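Local coordinates for molybdopterin adenylyltransferase (Helicobacter pylori, PDB 4XCW), which probably catalyses the adenylylation of molybdopterin, the ATP-dependent step that precedes metal insertion in molybdenum cofactor biosynthesis, at residues Ala50-Arg53 against Asp54-Glu57; Ser59-Lys62 against Met63-Tyr67; Val113-Ala116 against Ile117-Arg120; Glu88-Lys91 against Lys92-Lys96. One frame throughout, in Å; residues are numbered along the deposited sequence. Where two conformers were deposited one is given.

Interaction 1 of 4, residues Ala50-Arg53 against Asp54-Glu57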
loop_
_atom_site.group_PDB
_atom_site.type_symbol
_atom_site.label_atom_id
_atom_site.label_comp_id
_atom_site.label_asym_id
_atom_site.label_seq_id
_atom_site.Cartn_x
_atom_site.Cartn_y
_atom_site.Cartn_z
ATOM N N ALA B 50 15.747 -3.983 22.382
ATOM C CA ALA B 50 16.646 -4.512 21.359
ATOM C C ALA B 50 15.894 -4.868 20.075
ATOM O O ALA B 50 14.681 -5.076 20.090
ATOM C CB ALA B 50 17.390 -5.727 21.890
ATOM N N ASP B 51 16.622 -4.935 18.964
ATOM C CA ASP B 51 16.022 -5.277 17.675
ATOM C C ASP B 51 15.678 -6.759 17.590
ATOM O O ASP B 51 16.097 -7.445 16.655
ATOM C CB ASP B 51 16.965 -4.911 16.524
ATOM C CG ASP B 51 16.938 -3.438 16.196
ATOM O OD1 ASP B 51 15.830 -2.870 16.087
ATOM O OD2 ASP B 51 18.026 -2.848 16.036
ATOM N N GLU B 52 14.936 -7.251 18.578
ATOM C CA GLU B 52 14.473 -8.635 18.584
ATOM C C GLU B 52 12.960 -8.619 18.486
ATOM O O GLU B 52 12.294 -7.950 19.278
ATOM C CB GLU B 52 14.925 -9.377 19.846
ATOM C CG GLU B 52 16.407 -9.283 20.143
ATOM C CD GLU B 52 17.254 -10.091 19.178
ATOM O OE1 GLU B 52 16.700 -10.973 18.491
ATOM O OE2 GLU B 52 18.477 -9.846 19.111
ATOM N N ARG B 53 12.419 -9.342 17.511
ATOM C CA ARG B 53 10.993 -9.247 17.209
ATOM C C ARG B 53 10.102 -9.529 18.416
ATOM O O ARG B 53 9.198 -8.745 18.715
ATOM C CB ARG B 53 10.613 -10.194 16.066
ATOM C CG ARG B 53 9.177 -10.004 15.584
ATOM C CD ARG B 53 8.795 -11.018 14.521
ATOM N NE ARG B 53 9.003 -12.389 14.978
ATOM C CZ ARG B 53 8.065 -13.146 15.536
ATOM N NH1 ARG B 53 6.839 -12.671 15.709
ATOM N NH2 ARG B 53 8.352 -14.381 15.922
ATOM N N ASP B 54 10.346 -10.634 19.115
ATOM C CA ASP B 54 9.450 -10.995 20.209
ATOM C C ASP B 54 9.497 -9.959 21.335
ATOM O O ASP B 54 8.478 -9.675 21.969
ATOM C CB ASP B 54 9.774 -12.384 20.760
ATOM C CG ASP B 54 8.692 -12.897 21.694
ATOM O OD1 ASP B 54 7.498 -12.829 21.318
ATOM O OD2 ASP B 54 9.032 -13.342 22.810
ATOM N N LEU B 55 10.670 -9.381 21.568
ATOM C CA LEU B 55 10.810 -8.360 22.599
ATOM C C LEU B 55 10.034 -7.101 22.239
ATOM O O LEU B 55 9.400 -6.480 23.093
ATOM C CB LEU B 55 12.285 -8.021 22.824
ATOM C CG LEU B 55 13.073 -9.016 23.674
ATOM C CD1 LEU B 55 14.503 -8.534 23.877
ATOM C CD2 LEU B 55 12.373 -9.234 25.006
ATOM N N ILE B 56 10.077 -6.714 20.972
ATOM C CA ILE B 56 9.316 -5.549 20.539
ATOM C C ILE B 56 7.811 -5.819 20.622
ATOM O O ILE B 56 7.043 -4.961 21.055
ATOM C CB ILE B 56 9.704 -5.134 19.117
ATOM C CG1 ILE B 56 11.184 -4.741 19.093
ATOM C CG2 ILE B 56 8.820 -3.986 18.629
ATOM C CD1 ILE B 56 11.587 -3.923 17.889
ATOM N N GLU B 57 7.394 -7.020 20.233
ATOM C CA GLU B 57 5.982 -7.387 20.343
ATOM C C GLU B 57 5.523 -7.305 21.791
ATOM O O GLU B 57 4.495 -6.711 22.093
ATOM C CB GLU B 57 5.736 -8.796 19.805
ATOM C CG GLU B 57 5.965 -8.946 18.312
ATOM C CD GLU B 57 5.682 -10.348 17.821
ATOM O OE1 GLU B 57 5.036 -11.121 18.563
ATOM O OE2 GLU B 57 6.103 -10.674 16.690
#

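Interaction 2 of 4, residues Ser59-Lys62 against Met63-Tyr67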
loop_
_atom_site.group_PDB
_atom_site.type_symbol
_atom_site.label_atom_id
_atom_site.label_comp_id
_atom_site.label_asym_id
_atom_site.label_seq_id
_atom_site.Cartn_x
_atom_site.Cartn_y
_atom_site.Cartn_z
ATOM N N SER B 59 6.762 -5.621 24.251
ATOM C CA SER B 59 6.759 -4.235 24.711
ATOM C C SER B 59 5.525 -3.491 24.219
ATOM O O SER B 59 4.857 -2.801 24.986
ATOM C CB SER B 59 8.022 -3.508 24.244
ATOM O OG SER B 59 8.035 -2.167 24.705
ATOM N N LEU B 60 5.234 -3.627 22.928
ATOM C CA LEU B 60 4.041 -3.015 22.353
ATOM C C LEU B 60 2.789 -3.508 23.077
ATOM O O LEU B 60 1.902 -2.728 23.420
ATOM C CB LEU B 60 3.934 -3.327 20.859
ATOM C CG LEU B 60 4.926 -2.635 19.927
ATOM C CD1 LEU B 60 4.803 -3.197 18.522
ATOM C CD2 LEU B 60 4.687 -1.133 19.930
ATOM N N ILE B 61 2.728 -4.813 23.313
ATOM C CA ILE B 61 1.564 -5.398 23.958
ATOM C C ILE B 61 1.413 -4.852 25.378
ATOM O O ILE B 61 0.304 -4.541 25.815
ATOM C CB ILE B 61 1.648 -6.937 23.956
ATOM C CG1 ILE B 61 1.442 -7.457 22.530
ATOM C CG2 ILE B 61 0.616 -7.544 24.902
ATOM C CD1 ILE B 61 1.679 -8.936 22.362
ATOM N N LYS B 62 2.530 -4.691 26.077
ATOM C CA LYS B 62 2.498 -4.182 27.447
ATOM C C LYS B 62 2.014 -2.732 27.466
ATOM O O LYS B 62 1.214 -2.347 28.317
ATOM C CB LYS B 62 3.882 -4.304 28.101
ATOM C CG LYS B 62 3.974 -3.734 29.513
ATOM C CD LYS B 62 5.280 -4.138 30.191
ATOM C CE LYS B 62 6.490 -3.777 29.341
ATOM N NZ LYS B 62 7.782 -4.133 29.998
ATOM N N MET B 63 2.487 -1.929 26.517
ATOM C CA MET B 63 2.091 -0.523 26.469
ATOM C C MET B 63 0.596 -0.374 26.189
ATOM O O MET B 63 -0.085 0.434 26.828
ATOM C CB MET B 63 2.910 0.234 25.421
ATOM C CG MET B 63 4.379 0.431 25.807
ATOM S SD MET B 63 5.342 1.203 24.475
ATOM C CE MET B 63 6.953 1.357 25.247
ATOM N N CYS B 64 0.083 -1.169 25.251
ATOM C CA CYS B 64 -1.345 -1.145 24.934
ATOM C C CYS B 64 -2.199 -1.744 26.049
ATOM O O CYS B 64 -3.156 -1.115 26.520
ATOM C CB CYS B 64 -1.622 -1.901 23.631
ATOM S SG CYS B 64 -0.863 -1.185 22.177
ATOM N N ASP B 65 -1.851 -2.961 26.466
ATOM C CA ASP B 65 -2.705 -3.737 27.364
ATOM C C ASP B 65 -2.560 -3.367 28.840
ATOM O O ASP B 65 -3.561 -3.212 29.543
ATOM C CB ASP B 65 -2.430 -5.235 27.204
ATOM C CG ASP B 65 -2.778 -5.760 25.818
ATOM O OD1 ASP B 65 -3.069 -4.949 24.913
ATOM O OD2 ASP B 65 -2.751 -6.998 25.641
ATOM N N GLU B 66 -1.325 -3.246 29.317
ATOM C CA GLU B 66 -1.102 -2.986 30.736
ATOM C C GLU B 66 -1.094 -1.497 31.060
ATOM O O GLU B 66 -1.729 -1.069 32.025
ATOM C CB GLU B 66 0.209 -3.623 31.203
ATOM C CG GLU B 66 0.200 -5.137 31.200
ATOM C CD GLU B 66 1.437 -5.723 31.856
ATOM O OE1 GLU B 66 1.979 -5.086 32.786
ATOM O OE2 GLU B 66 1.866 -6.819 31.440
ATOM N N TYR B 67 -0.374 -0.714 30.262
ATOM C CA TYR B 67 -0.264 0.726 30.496
ATOM C C TYR B 67 -1.451 1.495 29.920
ATOM O O TYR B 67 -1.592 2.695 30.167
ATOM C CB TYR B 67 1.036 1.279 29.899
ATOM C CG TYR B 67 2.309 0.672 30.454
ATOM C CD1 TYR B 67 2.333 0.060 31.702
ATOM C CD2 TYR B 67 3.495 0.724 29.728
ATOM C CE1 TYR B 67 3.502 -0.492 32.206
ATOM C CE2 TYR B 67 4.665 0.175 30.227
ATOM C CZ TYR B 67 4.662 -0.432 31.459
ATOM O OH TYR B 67 5.830 -0.975 31.944
#

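Interaction 3 of 4, residues Val113-Ala116 against Ile117-Arg120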
loop_
_atom_site.group_PDB
_atom_site.type_symbol
_atom_site.label_atom_id
_atom_site.label_comp_id
_atom_site.label_asym_id
_atom_site.label_seq_id
_atom_site.Cartn_x
_atom_site.Cartn_y
_atom_site.Cartn_z
ATOM N N VAL B 113 13.629 13.196 0.404
ATOM C CA VAL B 113 14.573 12.173 -0.043
ATOM C C VAL B 113 13.921 11.088 -0.905
ATOM O O VAL B 113 12.856 10.571 -0.568
ATOM C CB VAL B 113 15.281 11.501 1.163
ATOM C CG1 VAL B 113 16.184 12.499 1.871
ATOM C CG2 VAL B 113 14.270 10.922 2.135
ATOM N N PRO B 114 14.564 10.742 -2.033
ATOM C CA PRO B 114 14.072 9.678 -2.919
ATOM C C PRO B 114 13.987 8.333 -2.213
ATOM O O PRO B 114 13.076 7.545 -2.477
ATOM C CB PRO B 114 15.116 9.640 -4.041
ATOM C CG PRO B 114 15.758 10.981 -4.012
ATOM C CD PRO B 114 15.756 11.412 -2.580
ATOM N N THR B 115 14.911 8.091 -1.291
ATOM C CA THR B 115 14.960 6.826 -0.566
ATOM C C THR B 115 13.841 6.672 0.459
ATOM O O THR B 115 13.772 5.670 1.179
ATOM C CB THR B 115 16.324 6.661 0.131
ATOM O OG1 THR B 115 16.683 7.889 0.780
ATOM C CG2 THR B 115 17.388 6.329 -0.893
ATOM N N ALA B 116 12.944 7.652 0.508
ATOM C CA ALA B 116 11.756 7.545 1.344
ATOM C C ALA B 116 10.952 6.280 1.026
ATOM O O ALA B 116 10.275 5.751 1.897
ATOM C CB ALA B 116 10.879 8.775 1.181
ATOM N N ILE B 117 11.039 5.784 -0.211
ATOM C CA ILE B 117 10.194 4.649 -0.600
ATOM C C ILE B 117 10.717 3.330 -0.043
ATOM O O ILE B 117 10.075 2.288 -0.192
ATOM C CB ILE B 117 10.048 4.521 -2.130
ATOM C CG1 ILE B 117 11.383 4.177 -2.786
ATOM C CG2 ILE B 117 9.442 5.784 -2.722
ATOM C CD1 ILE B 117 11.277 3.903 -4.269
ATOM N N LEU B 118 11.873 3.385 0.613
ATOM C CA LEU B 118 12.437 2.214 1.287
ATOM C C LEU B 118 11.831 1.960 2.660
ATOM O O LEU B 118 12.054 0.900 3.260
ATOM C CB LEU B 118 13.948 2.370 1.444
ATOM C CG LEU B 118 14.762 2.544 0.173
ATOM C CD1 LEU B 118 16.263 2.481 0.490
ATOM C CD2 LEU B 118 14.359 1.526 -0.903
ATOM N N SER B 119 11.079 2.930 3.169
ATOM C CA SER B 119 10.540 2.831 4.522
ATOM C C SER B 119 9.351 1.885 4.620
ATOM O O SER B 119 8.441 1.923 3.788
ATOM C CB SER B 119 10.135 4.209 5.035
ATOM O OG SER B 119 9.561 4.113 6.324
ATOM N N ARG B 120 9.362 1.044 5.654
ATOM C CA ARG B 120 8.252 0.147 5.924
ATOM C C ARG B 120 7.441 0.590 7.142
ATOM O O ARG B 120 6.674 -0.205 7.683
ATOM C CB ARG B 120 8.765 -1.283 6.135
ATOM C CG ARG B 120 9.248 -1.944 4.846
ATOM C CD ARG B 120 10.107 -3.177 5.121
ATOM N NE ARG B 120 9.601 -3.982 6.230
ATOM C CZ ARG B 120 8.590 -4.840 6.141
ATOM N NH1 ARG B 120 7.954 -5.010 4.994
ATOM N NH2 ARG B 120 8.208 -5.524 7.211
#

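Interaction 4 of 4, residues Glu88-Lys91 against Lys92-Lys96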
loop_
_atom_site.group_PDB
_atom_site.type_symbol
_atom_site.label_atom_id
_atom_site.label_comp_id
_atom_site.label_asym_id
_atom_site.label_seq_id
_atom_site.Cartn_x
_atom_site.Cartn_y
_atom_site.Cartn_z
ATOM N N GLU B 88 7.257 -5.534 11.262
ATOM C CA GLU B 88 6.774 -6.906 11.445
ATOM C C GLU B 88 6.157 -7.130 12.825
ATOM O O GLU B 88 5.118 -7.783 12.957
ATOM C CB GLU B 88 7.904 -7.915 11.250
ATOM C CG GLU B 88 8.273 -8.160 9.810
ATOM C CD GLU B 88 9.429 -7.299 9.336
ATOM O OE1 GLU B 88 9.558 -6.136 9.788
ATOM O OE2 GLU B 88 10.217 -7.796 8.503
ATOM N N ALA B 89 6.825 -6.619 13.854
ATOM C CA ALA B 89 6.332 -6.756 15.216
ATOM C C ALA B 89 5.028 -5.989 15.370
ATOM O O ALA B 89 4.105 -6.446 16.029
ATOM C CB ALA B 89 7.366 -6.267 16.210
ATOM N N THR B 90 4.956 -4.822 14.742
ATOM C CA THR B 90 3.760 -3.995 14.803
ATOM C C THR B 90 2.578 -4.709 14.157
ATOM O O THR B 90 1.478 -4.737 14.713
ATOM C CB THR B 90 4.012 -2.635 14.118
ATOM O OG1 THR B 90 5.143 -2.017 14.742
ATOM C CG2 THR B 90 2.796 -1.717 14.250
ATOM N N LYS B 91 2.812 -5.316 12.998
ATOM C CA LYS B 91 1.748 -6.026 12.292
ATOM C C LYS B 91 1.254 -7.222 13.090
ATOM O O LYS B 91 0.063 -7.568 13.072
ATOM C CB LYS B 91 2.235 -6.477 10.910
ATOM C CG LYS B 91 1.151 -7.127 10.064
ATOM C CD LYS B 91 1.741 -7.903 8.894
ATOM C CE LYS B 91 2.580 -7.006 7.992
ATOM N NZ LYS B 91 3.118 -7.753 6.818
ATOM N N LYS B 92 2.173 -7.859 13.806
ATOM C CA LYS B 92 1.835 -9.054 14.566
ATOM C C LYS B 92 0.884 -8.734 15.731
ATOM O O LYS B 92 -0.019 -9.517 16.042
ATOM C CB LYS B 92 3.117 -9.728 15.076
ATOM C CG LYS B 92 2.881 -10.955 15.944
ATOM C CD LYS B 92 2.021 -11.986 15.229
ATOM C CE LYS B 92 1.566 -13.079 16.184
ATOM N NZ LYS B 92 0.528 -13.956 15.573
ATOM N N VAL B 93 1.062 -7.579 16.367
ATOM C CA VAL B 93 0.271 -7.294 17.565
ATOM C C VAL B 93 -0.988 -6.481 17.262
ATOM O O VAL B 93 -1.852 -6.343 18.127
ATOM C CB VAL B 93 1.108 -6.552 18.649
ATOM C CG1 VAL B 93 2.409 -7.298 18.931
ATOM C CG2 VAL B 93 1.388 -5.120 18.247
ATOM N N CYS B 94 -1.097 -5.943 16.046
ATOM C CA CYS B 94 -2.297 -5.210 15.652
ATOM C C CYS B 94 -3.345 -6.129 15.056
ATOM O O CYS B 94 -3.013 -7.142 14.442
ATOM C CB CYS B 94 -1.968 -4.117 14.640
ATOM S SG CYS B 94 -1.099 -2.743 15.349
ATOM N N GLN B 95 -4.611 -5.760 15.231
ATOM C CA GLN B 95 -5.724 -6.519 14.669
ATOM C C GLN B 95 -6.149 -5.984 13.293
ATOM O O GLN B 95 -6.617 -6.741 12.439
ATOM C CB GLN B 95 -6.908 -6.495 15.638
ATOM C CG GLN B 95 -6.579 -7.054 17.014
ATOM C CD GLN B 95 -7.216 -6.259 18.139
ATOM O OE1 GLN B 95 -7.603 -5.104 17.957
ATOM N NE2 GLN B 95 -7.337 -6.879 19.309
ATOM N N LYS B 96 -5.995 -4.677 13.106
ATOM C CA LYS B 96 -6.282 -3.981 11.844
ATOM C C LYS B 96 -5.126 -3.059 11.501
ATOM O O LYS B 96 -4.713 -2.272 12.350
ATOM C CB LYS B 96 -7.543 -3.121 11.942
ATOM C CG LYS B 96 -8.873 -3.830 12.003
ATOM C CD LYS B 96 -9.981 -2.779 12.032
ATOM C CE LYS B 96 -11.373 -3.393 11.961
ATOM N NZ LYS B 96 -11.755 -4.104 13.216
HETATM O O HOH W 1 -1.690 -9.300 13.902
#

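Interaction 1 of 4, residues Ala50-Arg53 against Asp54-Glu57
E57 N donates to R53 O at 2.9 Å, with an N-H...O angle of 165°. One residue earlier I56 N reaches E52 O at 3.1 Å. These are the first i to i+4 bonds of helix 53-66, and E52, in a non-helical conformation, sits at its N-cap position. Just before it the chain makes an inverse gamma turn centred on D51, with a weak bond from E52 N to A50 O. A short loop, residues 50-52, thus links strand 42-49 to the helix, within the alpha/beta fold of the molybdopterin-binding domain. Beyond the backbone, I56 points back at the turn: its CG1 packs 3.4 Å from E52 O and 3.7 Å from A50 O, while the rest of the side chain enters the core against L11 and A13 of strand 6-13. L55 lies beside the turn, its CD1 4.1 Å from E52 CB. E52 bends at chi2 (-72°), which turns its carboxylate off the helix, and OE2 forms a salt bridge with R83. R53 and E57, one turn apart, are placed to pair as a salt bridge, but NH1 and OE2 are modelled too close, which makes the detail doubtful.

Interaction 2 of 4, residues Ser59-Lys62 against Met63-Tyr67
One face of the Y67 ring carries the aliphatic chain of K62: CG lies 4.1 Å from the ring centroid, 21° off the normal, a CH-pi contact set off-centre over the ring. K62 O lies over a face of the ring as well, near the CG end, and K62 CD continues along the side chain to approach Y67 OH at 3.7 Å. The two side chains run side by side in the same direction. K62 begins this course with CG anti to its own N (chi1 177°), directed along the helix toward Y67; a bend at chi3 then carries NZ to a salt bridge with E47.

K62 O takes two backbone donors, E66 N at 2.9 Å and Y67 N at 3.0 Å. The Y67 bond is the straighter, and spanning five residues it makes the wider pi-type turn in this last part of the helix. The preceding bonds, such as D65 N to I61 O at 2.8 Å, are regular alpha-helical ones. I61 and D65 also lie alongside each other, I61 CG2 3.5 Å from D65 OD2, the oxygen that salt-bridges R126. M63 lies extended past S59, its CG 3.4 Å from S59 O.

Helix 53-66 lays L60, M63 and C64 on the sheet, against strands 6-13, 71-75 and 129-134, while L60 and I61 meet helix 86-93 and the Y67 ring stacks with H45 of strand 42-49.

Interaction 3 of 4, residues Val113-Ala116 against Ile117-Arg120
With CG opposite its carbonyl carbon (chi1 -59°), L118 folds back along the preceding turn, so that CG comes to 3.4 Å from T115 O and CD1 to 4.2 Å from T115 CB. I117 has CG1 in the position flanked by both backbone neighbours, and this branch approaches P114 O at 3.8 Å.

The backbone makes a short 3-10 helix, residues 114-118. L118 N donates to T115 O at 3.0 Å and S119 N to A116 O at 3.2 Å, both i to i+3; A116 N to V113 O begins the series. In the first two bonds the donor stands well above the carbonyl plane, 56° out of it for L118 N, while the N-H directions stay nearly straight. S119 CB packs on A116 O at 3.5 Å, and its OG bonds Q121 N.

This 3-10 helix lies in the connection between helix 99-110 and strand 123-126. A116 rests on S109 and L110 of helix 99-110 and I117 on L110, whereas T115, I117 and L118 pack against F174, A151 and C155 of a second subunit, placing the segment at the subunit interface.

Interaction 4 of 4, residues Glu88-Lys91 against Lys92-Lys96
T90 and C94, one turn apart at the end of helix 86-93, meet side chain to side chain: CG2 of T90 comes to 4.2 Å from SG of C94. With OG1 of T90 beside the backbone N (chi1 -56°), the methyl takes the position opposite N and extends toward C94, while OG1 turns the other way to bond T86 O and N133. C94 points back at the helix, with CB 3.5 Å and SG 3.3 Å from T90 O, the same oxygen that accepts C94 N at 3.1 Å. V93, beside it, spreads its two methyls over the preceding turn, CG1 3.5 Å from A89 O and CG2 close to T90 O. On the outer side K91 and K92 both have CG anti to N and bend farther out, K91 at chi3 and K92 at chi2, so their amino groups leave the helix; K92 keeps only its CB over the E88 and A89 carbonyls.

The backbone bonds are bent as the helix ends. K92 N reaches E88 O and V93 N reaches A89 O at 3.3 Å, with weak i to i+3 bonds from the same two donors. C94 then leaves helical conformation. A water lies 2.6 Å from K91 O, near C94 O too, and can donate to either; with more acceptors in reach than it has protons, it need not hold both at once. Q95 and K96 next form a classic beta bulge opposite I125.

On the sheet side, T90, V93 and C94 pack on I131 of strand 129-134; alongside, A89, K92 and V93 meet helix 53-66, and K96 opens strand 96-97 toward a third subunit.

Along the chain the order is interaction 1, interaction 2, interaction 4, then interaction 3. Interactions 1 and 2 share helix 53-66, their centres about 13 Å apart, at its start and its end. Interaction 4, on helix 86-93, has its centre about 12 Å from the first and 13 Å from the second, and touches both: A89 meets I56 and E57, and V93 meets L60 and I61. The two helices thus lie together on the mixed sheet. Interaction 3 stands apart, its centre about 21 Å from interaction 4, yet R120 forms a salt bridge with E88, joining the interface loop to helix 86-93 in this three-chain assembly.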